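Local coordinates for protein VIN1 (Oscarella pearsei, PDB 6BFI) that binds actin filaments as a vinculin-family protein and may play a role in cell-cell adhesion, at residues Gln742-Ala752 with Ala816-Ile827; Asn755-Ile766 with Thr806-Ala817. All coordinates share one frame; numbering follows the deposited sequence.

Contact 1 (Gln742-Ala752 with Ala816-Ile827); sequences QIANACMDKRA and AACIRLRPDSPI
Met748 and Arg822 lay their side chains across each other at about a right angle, SD of Met748 resting 3.6 Å from CG of Arg822. The methionine chain is extended as far as SD and then bends at chi3 (76°), which keeps CE as well as SD against that methylene. From there the arginine bends at chi2 and chi3 and passes over Ala746, its CD 3.4 Å from Ala746 O. The guanidinium ends beside Asn745, whose OD1 approaches its edge in plane, although the 3.8 Å from OD1 to Arg822 NH1 is long and the amide and guanidinium planes are turned 51° apart. Ser825 OG covers one guanidinium face, 3.4 Å above the plane, and also meets Ala746 CB. With an alanine in place of Arg822, the thioether of Met748 would probably lose its packing partner, and Asn745 OD1 and Ser825 OG the guanidinium beside them.

Alongside these side chains the backbones form a single beta bridge, Cys747 opposite Leu821. Met748 N donates to Arg820 O in a nearly straight bond (3.0 Å, 169°), and Arg822 N donates to Ala746 O in a somewhat longer, less straight one. Ala746 O also lies 3.5 Å from Leu821 CD2, so this carbonyl is closely surrounded. On the buried side Ile743 turns its two branches to different partners: CG1 packs on Ile827 CG2 at 3.7 Å, while CG2 reaches Ala817 CB and Cys818 SG. Ile827 CD1 in turn touches Ala746 CB. The contact thus joins the turn between helices 718-745 and 750-760 to the chain leaving helix 786-817, an isolated beta bridge between connecting segments at one end of a vinculin-family helical bundle.

Contact 2 (Asn755-Ile766 with Thr806-Ala817); sequences NLLQLLDRIPTI and TVKDVIRASEAA
Thr806, Leu756 and Leu759 bury the most surface where segments 755-760 and 806-817 of helices 750-760 and 786-817 pack nearly antiparallel in the vinculin-family helical bundle, their axes 9.1 Å apart at closest approach and at an angle of 155°. Leu756 is a knob in a hole lined by Val810, Ala813, Ser814 and Ala817. With its CG anti to the backbone N (chi1 179°), the leucine brings CD1 to within 3.5 Å of Ser814 OG and against Ala813 CB. The packing is reciprocal, since Val810 fits among Leu756, Leu759, Leu760 and Ile763. Its CG2 meets Leu759 CB at 3.7 Å, and Leu760 crosses it at about a right angle.

One turn along from Leu756, Leu759 puts CD1 on the backbone of Asp809, 3.3 Å from its carbonyl O, and also touches Ala813 CB. Thr806 presents two different branches where helix 750-760 gives way to helix 763-778. The methyl CG2 packs on Leu759 O and Ile763 CG1, while OG1, hydrogen-bonded to Asn802 O in its own helix, faces Arg762 and the CD1 of Ile766. The Arg762 side chain runs extended from CG to NE and comes from the opposite direction. At the other end of the interface a water donates to Ala813 O at 2.7 Å and weakly accepts from Asn755 ND2.

Overall arrangement
Contacts 1 and 2 lie side by side, their centres 14 Å apart, and both join helix 750-760 to helix 786-817; they share Ala816 and Ala817, of which Ala817 packs in both. Along the chain the order is 742-752, 755-766, 806-817 and 816-827, so contact 2 lies within the span bracketed by contact 1, overlapping it at those alanines. Ala744 packs on Leu756 and Leu757, and Ile743 also touches Leu756, so the end of helix 718-745 adjoins the interhelical packing. Contact 2 is a buried helix-helix interface, whereas contact 1 is partly buried and lies where the connecting segments leave the helices. Helix 750-760 thus meets helix 786-817 along its length and, through the adjoining turn, at its end.

Contact 1 (Gln742-Ala752 with Ala816-Ile827)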
loop_
_atom_site.group_PDB
_atom_site.type_symbol
_atom_site.label_atom_id
_atom_site.label_comp_id
_atom_site.label_asym_id
_atom_site.label_seq_id
_atom_site.Cartn_x
_atom_site.Cartn_y
_atom_site.Cartn_z
ATOM N N GLN A 742 -8.495 -7.753 -17.546
ATOM C CA GLN A 742 -8.685 -7.143 -18.859
ATOM C C GLN A 742 -8.885 -5.637 -18.749
ATOM O O GLN A 742 -8.484 -4.890 -19.649
ATOM C CB GLN A 742 -9.876 -7.778 -19.576
ATOM C CG GLN A 742 -9.718 -9.258 -19.871
ATOM C CD GLN A 742 -10.939 -9.843 -20.554
ATOM O OE1 GLN A 742 -11.804 -9.110 -21.037
ATOM N NE2 GLN A 742 -11.019 -11.168 -20.593
ATOM N N ILE A 743 -9.507 -5.175 -17.663
ATOM C CA ILE A 743 -9.668 -3.739 -17.456
ATOM C C ILE A 743 -8.331 -3.095 -17.112
ATOM O O ILE A 743 -7.994 -2.020 -17.624
ATOM C CB ILE A 743 -10.726 -3.479 -16.369
ATOM C CG1 ILE A 743 -12.115 -3.836 -16.899
ATOM C CG2 ILE A 743 -10.674 -2.034 -15.894
ATOM C CD1 ILE A 743 -13.056 -4.346 -15.841
ATOM N N ALA A 744 -7.546 -3.740 -16.246
ATOM C CA ALA A 744 -6.247 -3.188 -15.877
ATOM C C ALA A 744 -5.293 -3.149 -17.062
ATOM O O ALA A 744 -4.455 -2.246 -17.153
ATOM C CB ALA A 744 -5.638 -3.999 -14.732
ATOM N N ASN A 745 -5.407 -4.109 -17.983
ATOM C CA ASN A 745 -4.472 -4.166 -19.103
ATOM C C ASN A 745 -4.672 -2.993 -20.056
ATOM O O ASN A 745 -3.696 -2.406 -20.538
ATOM C CB ASN A 745 -4.626 -5.494 -19.843
ATOM C CG ASN A 745 -3.498 -5.748 -20.824
ATOM O OD1 ASN A 745 -3.577 -5.366 -21.992
ATOM N ND2 ASN A 745 -2.440 -6.397 -20.352
ATOM N N ALA A 746 -5.922 -2.635 -20.338
ATOM C CA ALA A 746 -6.230 -1.553 -21.264
ATOM C C ALA A 746 -6.206 -0.178 -20.605
ATOM O O ALA A 746 -6.608 0.805 -21.237
ATOM C CB ALA A 746 -7.596 -1.792 -21.914
ATOM N N CYS A 747 -5.748 -0.090 -19.360
ATOM C CA CYS A 747 -5.663 1.178 -18.651
ATOM C C CYS A 747 -4.312 1.832 -18.910
ATOM O O CYS A 747 -3.270 1.174 -18.864
ATOM C CB CYS A 747 -5.863 0.968 -17.150
ATOM S SG CYS A 747 -5.755 2.472 -16.154
ATOM N N MET A 748 -4.341 3.135 -19.192
ATOM C CA MET A 748 -3.137 3.897 -19.495
ATOM C C MET A 748 -2.672 4.747 -18.320
ATOM O O MET A 748 -1.818 5.622 -18.499
ATOM C CB MET A 748 -3.369 4.776 -20.724
ATOM C CG MET A 748 -4.289 4.153 -21.760
ATOM S SD MET A 748 -4.254 5.022 -23.339
ATOM C CE MET A 748 -2.691 4.449 -23.998
ATOM N N ASP A 749 -3.214 4.514 -17.130
ATOM C CA ASP A 749 -2.839 5.238 -15.918
ATOM C C ASP A 749 -2.191 4.227 -14.978
ATOM O O ASP A 749 -2.885 3.447 -14.321
ATOM C CB ASP A 749 -4.057 5.905 -15.286
ATOM C CG ASP A 749 -3.683 6.953 -14.256
ATOM O OD1 ASP A 749 -2.541 6.918 -13.751
ATOM O OD2 ASP A 749 -4.536 7.813 -13.951
ATOM N N LYS A 750 -0.856 4.249 -14.912
ATOM C CA LYS A 750 -0.135 3.227 -14.158
ATOM C C LYS A 750 -0.449 3.295 -12.669
ATOM O O LYS A 750 -0.320 2.291 -11.961
ATOM C CB LYS A 750 1.370 3.356 -14.397
ATOM C CG LYS A 750 1.803 3.017 -15.811
ATOM C CD LYS A 750 3.311 3.155 -15.980
ATOM C CE LYS A 750 3.745 2.844 -17.404
ATOM N NZ LYS A 750 5.204 3.052 -17.614
ATOM N N ARG A 751 -0.852 4.467 -12.173
ATOM C CA ARG A 751 -1.253 4.580 -10.774
ATOM C C ARG A 751 -2.505 3.754 -10.497
ATOM O O ARG A 751 -2.515 2.902 -9.600
ATOM C CB ARG A 751 -1.469 6.052 -10.415
ATOM C CG ARG A 751 -0.268 6.704 -9.745
ATOM C CD ARG A 751 0.024 8.089 -10.308
ATOM N NE ARG A 751 -1.103 9.007 -10.165
ATOM C CZ ARG A 751 -1.135 10.234 -10.678
ATOM N NH1 ARG A 751 -0.099 10.689 -11.370
ATOM N NH2 ARG A 751 -2.199 11.006 -10.501
ATOM N N ALA A 752 -3.568 3.983 -11.270
ATOM C CA ALA A 752 -4.795 3.214 -11.094
ATOM C C ALA A 752 -4.605 1.763 -11.522
ATOM O O ALA A 752 -5.178 0.850 -10.917
ATOM C CB ALA A 752 -5.935 3.863 -11.879
ATOM N N ALA A 816 -12.180 3.335 -11.207
ATOM C CA ALA A 816 -11.092 4.296 -11.357
ATOM C C ALA A 816 -10.223 3.968 -12.564
ATOM O O ALA A 816 -9.713 4.874 -13.234
ATOM C CB ALA A 816 -10.248 4.338 -10.084
ATOM N N ALA A 817 -10.043 2.680 -12.862
ATOM C CA ALA A 817 -9.227 2.291 -14.004
ATOM C C ALA A 817 -9.925 2.553 -15.330
ATOM O O ALA A 817 -9.247 2.694 -16.355
ATOM C CB ALA A 817 -8.844 0.815 -13.899
ATOM N N CYS A 818 -11.257 2.624 -15.339
ATOM C CA CYS A 818 -12.008 2.880 -16.562
ATOM C C CYS A 818 -12.056 4.360 -16.939
ATOM O O CYS A 818 -12.887 4.742 -17.774
ATOM C CB CYS A 818 -13.432 2.332 -16.433
ATOM S SG CYS A 818 -13.545 0.524 -16.399
ATOM N N ILE A 819 -11.198 5.195 -16.362
ATOM C CA ILE A 819 -11.214 6.625 -16.659
ATOM C C ILE A 819 -10.339 6.957 -17.863
ATOM O O ILE A 819 -10.726 7.762 -18.713
ATOM C CB ILE A 819 -10.787 7.424 -15.413
ATOM C CG1 ILE A 819 -11.767 7.174 -14.264
ATOM C CG2 ILE A 819 -10.709 8.909 -15.729
ATOM C CD1 ILE A 819 -11.301 7.723 -12.932
ATOM N N ARG A 820 -9.157 6.350 -17.960
ATOM C CA ARG A 820 -8.229 6.579 -19.067
ATOM C C ARG A 820 -7.980 5.248 -19.767
ATOM O O ARG A 820 -6.931 4.622 -19.595
ATOM C CB ARG A 820 -6.921 7.211 -18.573
ATOM C CG ARG A 820 -7.050 8.663 -18.146
ATOM C CD ARG A 820 -5.685 9.270 -17.864
ATOM N NE ARG A 820 -5.776 10.682 -17.503
ATOM C CZ ARG A 820 -5.783 11.679 -18.382
ATOM N NH1 ARG A 820 -5.707 11.422 -19.681
ATOM N NH2 ARG A 820 -5.868 12.934 -17.962
ATOM N N LEU A 821 -8.952 4.820 -20.565
ATOM C CA LEU A 821 -8.844 3.598 -21.347
ATOM C C LEU A 821 -8.388 3.917 -22.765
ATOM O O LEU A 821 -8.596 5.022 -23.273
ATOM C CB LEU A 821 -10.179 2.855 -21.394
ATOM C CG LEU A 821 -10.680 2.231 -20.092
ATOM C CD1 LEU A 821 -12.029 1.562 -20.311
ATOM C CD2 LEU A 821 -9.664 1.237 -19.552
ATOM N N ARG A 822 -7.760 2.933 -23.397
ATOM C CA ARG A 822 -7.389 3.070 -24.795
ATOM C C ARG A 822 -8.648 3.177 -25.654
ATOM O O ARG A 822 -9.642 2.495 -25.389
ATOM C CB ARG A 822 -6.543 1.879 -25.239
ATOM C CG ARG A 822 -5.233 1.749 -24.477
ATOM C CD ARG A 822 -4.893 0.298 -24.181
ATOM N NE ARG A 822 -4.642 -0.475 -25.394
ATOM C CZ ARG A 822 -4.331 -1.767 -25.403
ATOM N NH1 ARG A 822 -4.234 -2.435 -24.261
ATOM N NH2 ARG A 822 -4.119 -2.394 -26.552
ATOM N N PRO A 823 -8.639 4.027 -26.685
ATOM C CA PRO A 823 -9.867 4.253 -27.464
ATOM C C PRO A 823 -10.305 3.062 -28.300
ATOM O O PRO A 823 -11.440 3.068 -28.798
ATOM C CB PRO A 823 -9.498 5.445 -28.354
ATOM C CG PRO A 823 -8.016 5.339 -28.510
ATOM C CD PRO A 823 -7.504 4.813 -27.198
ATOM N N ASP A 824 -9.460 2.044 -28.464
ATOM C CA ASP A 824 -9.759 0.916 -29.337
ATOM C C ASP A 824 -10.152 -0.356 -28.601
ATOM O O ASP A 824 -10.878 -1.175 -29.167
ATOM C CB ASP A 824 -8.556 0.607 -30.236
ATOM C CG ASP A 824 -7.330 0.185 -29.444
ATOM O OD1 ASP A 824 -7.177 0.647 -28.292
ATOM O OD2 ASP A 824 -6.524 -0.610 -29.970
ATOM N N SER A 825 -9.690 -0.542 -27.366
ATOM C CA SER A 825 -9.953 -1.781 -26.651
ATOM C C SER A 825 -11.453 -1.960 -26.427
ATOM O O SER A 825 -12.186 -0.978 -26.273
ATOM C CB SER A 825 -9.215 -1.792 -25.312
ATOM O OG SER A 825 -7.816 -1.912 -25.500
ATOM N N PRO A 826 -11.939 -3.206 -26.418
ATOM C CA PRO A 826 -13.375 -3.421 -26.171
ATOM C C PRO A 826 -13.819 -2.933 -24.804
ATOM O O PRO A 826 -15.009 -2.635 -24.613
ATOM C CB PRO A 826 -13.533 -4.941 -26.311
ATOM C CG PRO A 826 -12.165 -5.493 -26.066
ATOM C CD PRO A 826 -11.213 -4.470 -26.611
ATOM N N ILE A 827 -12.887 -2.830 -23.854
ATOM C CA ILE A 827 -13.165 -2.467 -22.467
ATOM C C ILE A 827 -13.719 -1.049 -22.467
ATOM O O ILE A 827 -14.446 -0.638 -21.556
ATOM C CB ILE A 827 -11.901 -2.575 -21.586
ATOM C CG1 ILE A 827 -11.340 -3.996 -21.593
ATOM C CG2 ILE A 827 -12.213 -2.179 -20.154
ATOM C CD1 ILE A 827 -10.244 -4.230 -22.604
#

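Contact 2 (Asn755-Ile766 with Thr806-Ala817)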
loop_
_atom_site.group_PDB
_atom_site.type_symbol
_atom_site.label_atom_id
_atom_site.label_comp_id
_atom_site.label_asym_id
_atom_site.label_seq_id
_atom_site.Cartn_x
_atom_site.Cartn_y
_atom_site.Cartn_z
ATOM N N ASN A 755 -3.075 0.172 -8.713
ATOM C CA ASN A 755 -4.080 0.101 -7.655
ATOM C C ASN A 755 -4.991 -1.108 -7.833
ATOM O O ASN A 755 -5.342 -1.780 -6.855
ATOM C CB ASN A 755 -4.899 1.391 -7.626
ATOM C CG ASN A 755 -5.921 1.408 -6.506
ATOM O OD1 ASN A 755 -5.703 0.826 -5.444
ATOM N ND2 ASN A 755 -7.045 2.076 -6.739
ATOM N N LEU A 756 -5.375 -1.410 -9.076
ATOM C CA LEU A 756 -6.258 -2.546 -9.321
ATOM C C LEU A 756 -5.505 -3.872 -9.255
ATOM O O LEU A 756 -6.040 -4.869 -8.746
ATOM C CB LEU A 756 -6.947 -2.388 -10.678
ATOM C CG LEU A 756 -7.903 -3.502 -11.107
ATOM C CD1 LEU A 756 -9.038 -3.667 -10.102
ATOM C CD2 LEU A 756 -8.451 -3.225 -12.500
ATOM N N LEU A 757 -4.267 -3.906 -9.758
ATOM C CA LEU A 757 -3.519 -5.161 -9.763
ATOM C C LEU A 757 -3.132 -5.590 -8.351
ATOM O O LEU A 757 -3.126 -6.790 -8.044
ATOM C CB LEU A 757 -2.280 -5.035 -10.647
ATOM C CG LEU A 757 -2.575 -5.043 -12.148
ATOM C CD1 LEU A 757 -1.297 -5.205 -12.950
ATOM C CD2 LEU A 757 -3.570 -6.141 -12.489
ATOM N N GLN A 758 -2.807 -4.630 -7.480
ATOM C CA GLN A 758 -2.505 -4.963 -6.089
ATOM C C GLN A 758 -3.665 -5.702 -5.436
ATOM O O GLN A 758 -3.457 -6.607 -4.619
ATOM C CB GLN A 758 -2.177 -3.696 -5.301
ATOM C CG GLN A 758 -0.836 -3.071 -5.637
ATOM C CD GLN A 758 -0.553 -1.834 -4.807
ATOM O OE1 GLN A 758 -1.389 -1.401 -4.013
ATOM N NE2 GLN A 758 0.631 -1.258 -4.986
ATOM N N LEU A 759 -4.898 -5.329 -5.784
ATOM C CA LEU A 759 -6.066 -6.008 -5.236
ATOM C C LEU A 759 -6.311 -7.343 -5.928
ATOM O O LEU A 759 -6.696 -8.319 -5.273
ATOM C CB LEU A 759 -7.296 -5.108 -5.354
ATOM C CG LEU A 759 -7.184 -3.742 -4.674
ATOM C CD1 LEU A 759 -8.389 -2.881 -5.011
ATOM C CD2 LEU A 759 -7.037 -3.902 -3.169
ATOM N N LEU A 760 -6.088 -7.411 -7.243
ATOM C CA LEU A 760 -6.320 -8.662 -7.957
ATOM C C LEU A 760 -5.317 -9.752 -7.597
ATOM O O LEU A 760 -5.636 -10.937 -7.741
ATOM C CB LEU A 760 -6.280 -8.431 -9.469
ATOM C CG LEU A 760 -7.453 -7.713 -10.134
ATOM C CD1 LEU A 760 -7.452 -8.009 -11.626
ATOM C CD2 LEU A 760 -8.780 -8.113 -9.505
ATOM N N ASP A 761 -4.118 -9.391 -7.131
ATOM C CA ASP A 761 -3.065 -10.388 -6.965
ATOM C C ASP A 761 -3.294 -11.314 -5.778
ATOM O O ASP A 761 -2.720 -12.408 -5.751
ATOM C CB ASP A 761 -1.703 -9.703 -6.834
ATOM C CG ASP A 761 -1.146 -9.259 -8.175
ATOM O OD1 ASP A 761 -1.463 -9.910 -9.192
ATOM O OD2 ASP A 761 -0.393 -8.262 -8.212
ATOM N N ARG A 762 -4.107 -10.921 -4.799
ATOM C CA ARG A 762 -4.339 -11.762 -3.632
ATOM C C ARG A 762 -5.659 -12.526 -3.689
ATOM O O ARG A 762 -5.931 -13.326 -2.790
ATOM C CB ARG A 762 -4.269 -10.922 -2.348
ATOM C CG ARG A 762 -5.276 -9.787 -2.243
ATOM C CD ARG A 762 -5.038 -8.992 -0.960
ATOM N NE ARG A 762 -6.118 -8.056 -0.658
ATOM C CZ ARG A 762 -6.071 -6.750 -0.903
ATOM N NH1 ARG A 762 -4.991 -6.211 -1.456
ATOM N NH2 ARG A 762 -7.105 -5.979 -0.590
ATOM N N ILE A 763 -6.470 -12.320 -4.732
ATOM C CA ILE A 763 -7.752 -13.025 -4.830
ATOM C C ILE A 763 -7.588 -14.539 -4.940
ATOM O O ILE A 763 -8.298 -15.266 -4.223
ATOM C CB ILE A 763 -8.589 -12.439 -5.979
ATOM C CG1 ILE A 763 -8.993 -10.997 -5.664
ATOM C CG2 ILE A 763 -9.827 -13.289 -6.230
ATOM C CD1 ILE A 763 -9.916 -10.385 -6.689
ATOM N N PRO A 764 -6.706 -15.082 -5.795
ATOM C CA PRO A 764 -6.672 -16.551 -5.945
ATOM C C PRO A 764 -6.385 -17.296 -4.652
ATOM O O PRO A 764 -7.047 -18.304 -4.364
ATOM C CB PRO A 764 -5.563 -16.768 -6.988
ATOM C CG PRO A 764 -4.741 -15.531 -6.940
ATOM C CD PRO A 764 -5.716 -14.436 -6.675
ATOM N N THR A 765 -5.418 -16.830 -3.856
ATOM C CA THR A 765 -5.145 -17.484 -2.582
ATOM C C THR A 765 -6.333 -17.365 -1.637
ATOM O O THR A 765 -6.622 -18.295 -0.874
ATOM C CB THR A 765 -3.889 -16.895 -1.939
ATOM O OG1 THR A 765 -3.935 -15.466 -2.011
ATOM C CG2 THR A 765 -2.648 -17.400 -2.651
ATOM N N ILE A 766 -7.036 -16.231 -1.675
ATOM C CA ILE A 766 -8.245 -16.081 -0.867
ATOM C C ILE A 766 -9.272 -17.138 -1.245
ATOM O O ILE A 766 -9.896 -17.750 -0.373
ATOM C CB ILE A 766 -8.833 -14.666 -1.014
ATOM C CG1 ILE A 766 -7.888 -13.608 -0.454
ATOM C CG2 ILE A 766 -10.154 -14.580 -0.284
ATOM C CD1 ILE A 766 -8.332 -12.194 -0.784
ATOM N N THR A 806 -12.080 -7.257 -0.474
ATOM C CA THR A 806 -11.264 -7.205 -1.682
ATOM C C THR A 806 -12.118 -6.967 -2.923
ATOM O O THR A 806 -11.765 -6.142 -3.773
ATOM C CB THR A 806 -10.459 -8.497 -1.817
ATOM O OG1 THR A 806 -9.617 -8.652 -0.669
ATOM C CG2 THR A 806 -9.597 -8.461 -3.067
ATOM N N VAL A 807 -13.250 -7.668 -3.041
ATOM C CA VAL A 807 -14.104 -7.512 -4.218
ATOM C C VAL A 807 -14.662 -6.095 -4.295
ATOM O O VAL A 807 -14.725 -5.495 -5.376
ATOM C CB VAL A 807 -15.229 -8.563 -4.207
ATOM C CG1 VAL A 807 -16.234 -8.284 -5.319
ATOM C CG2 VAL A 807 -14.651 -9.963 -4.353
ATOM N N LYS A 808 -15.076 -5.539 -3.156
ATOM C CA LYS A 808 -15.595 -4.174 -3.134
ATOM C C LYS A 808 -14.535 -3.172 -3.590
ATOM O O LYS A 808 -14.772 -2.346 -4.492
ATOM C CB LYS A 808 -16.095 -3.858 -1.724
ATOM C CG LYS A 808 -16.363 -2.403 -1.425
ATOM C CD LYS A 808 -16.893 -2.268 -0.007
ATOM C CE LYS A 808 -17.034 -0.818 0.407
ATOM N NZ LYS A 808 -17.616 -0.693 1.771
ATOM N N ASP A 809 -13.343 -3.246 -2.990
ATOM C CA ASP A 809 -12.255 -2.378 -3.425
ATOM C C ASP A 809 -11.903 -2.609 -4.891
ATOM O O ASP A 809 -11.398 -1.699 -5.556
ATOM C CB ASP A 809 -11.029 -2.584 -2.536
ATOM C CG ASP A 809 -11.244 -2.076 -1.123
ATOM O OD1 ASP A 809 -11.918 -1.037 -0.960
ATOM O OD2 ASP A 809 -10.744 -2.718 -0.175
ATOM N N VAL A 810 -12.171 -3.809 -5.413
ATOM C CA VAL A 810 -11.956 -4.064 -6.834
ATOM C C VAL A 810 -13.019 -3.362 -7.672
ATOM O O VAL A 810 -12.738 -2.914 -8.791
ATOM C CB VAL A 810 -11.918 -5.581 -7.105
ATOM C CG1 VAL A 810 -12.131 -5.882 -8.582
ATOM C CG2 VAL A 810 -10.589 -6.162 -6.652
ATOM N N ILE A 811 -14.248 -3.249 -7.159
ATOM C CA ILE A 811 -15.259 -2.442 -7.841
ATOM C C ILE A 811 -14.764 -1.011 -7.985
ATOM O O ILE A 811 -14.685 -0.463 -9.094
ATOM C CB ILE A 811 -16.598 -2.481 -7.085
ATOM C CG1 ILE A 811 -17.098 -3.909 -6.904
ATOM C CG2 ILE A 811 -17.644 -1.647 -7.816
ATOM C CD1 ILE A 811 -18.315 -3.974 -6.018
ATOM N N ARG A 812 -14.408 -0.387 -6.857
ATOM C CA ARG A 812 -13.999 1.014 -6.915
ATOM C C ARG A 812 -12.741 1.199 -7.763
ATOM O O ARG A 812 -12.662 2.129 -8.577
ATOM C CB ARG A 812 -13.789 1.559 -5.504
ATOM C CG ARG A 812 -15.053 1.549 -4.661
ATOM C CD ARG A 812 -14.815 2.151 -3.288
ATOM N NE ARG A 812 -16.000 2.046 -2.444
ATOM C CZ ARG A 812 -16.070 2.492 -1.195
ATOM N NH1 ARG A 812 -15.018 3.080 -0.639
ATOM N NH2 ARG A 812 -17.192 2.354 -0.503
ATOM N N ALA A 813 -11.752 0.317 -7.597
ATOM C CA ALA A 813 -10.516 0.440 -8.361
ATOM C C ALA A 813 -10.744 0.209 -9.849
ATOM O O ALA A 813 -10.026 0.776 -10.680
ATOM C CB ALA A 813 -9.465 -0.533 -7.829
ATOM N N SER A 814 -11.729 -0.619 -10.203
ATOM C CA SER A 814 -12.048 -0.827 -11.612
ATOM C C SER A 814 -12.728 0.400 -12.203
ATOM O O SER A 814 -12.416 0.812 -13.329
ATOM C CB SER A 814 -12.933 -2.063 -11.772
ATOM O OG SER A 814 -12.309 -3.214 -11.232
ATOM N N GLU A 815 -13.662 0.996 -11.455
ATOM C CA GLU A 815 -14.259 2.252 -11.895
ATOM C C GLU A 815 -13.192 3.324 -12.080
ATOM O O GLU A 815 -13.270 4.136 -13.009
ATOM C CB GLU A 815 -15.322 2.707 -10.894
ATOM C CG GLU A 815 -16.181 3.876 -11.366
ATOM C CD GLU A 815 -15.571 5.229 -11.051
ATOM O OE1 GLU A 815 -14.607 5.279 -10.258
ATOM O OE2 GLU A 815 -16.057 6.243 -11.597
ATOM N N ALA A 816 -12.180 3.335 -11.207
ATOM C CA ALA A 816 -11.092 4.296 -11.357
ATOM C C ALA A 816 -10.223 3.968 -12.564
ATOM O O ALA A 816 -9.713 4.874 -13.234
ATOM C CB ALA A 816 -10.248 4.338 -10.084
ATOM N N ALA A 817 -10.043 2.680 -12.862
ATOM C CA ALA A 817 -9.227 2.291 -14.004
ATOM C C ALA A 817 -9.925 2.553 -15.330
ATOM O O ALA A 817 -9.247 2.694 -16.355
ATOM C CB ALA A 817 -8.844 0.815 -13.899
HETATM O O HOH W 1 -7.670 1.837 -10.050
#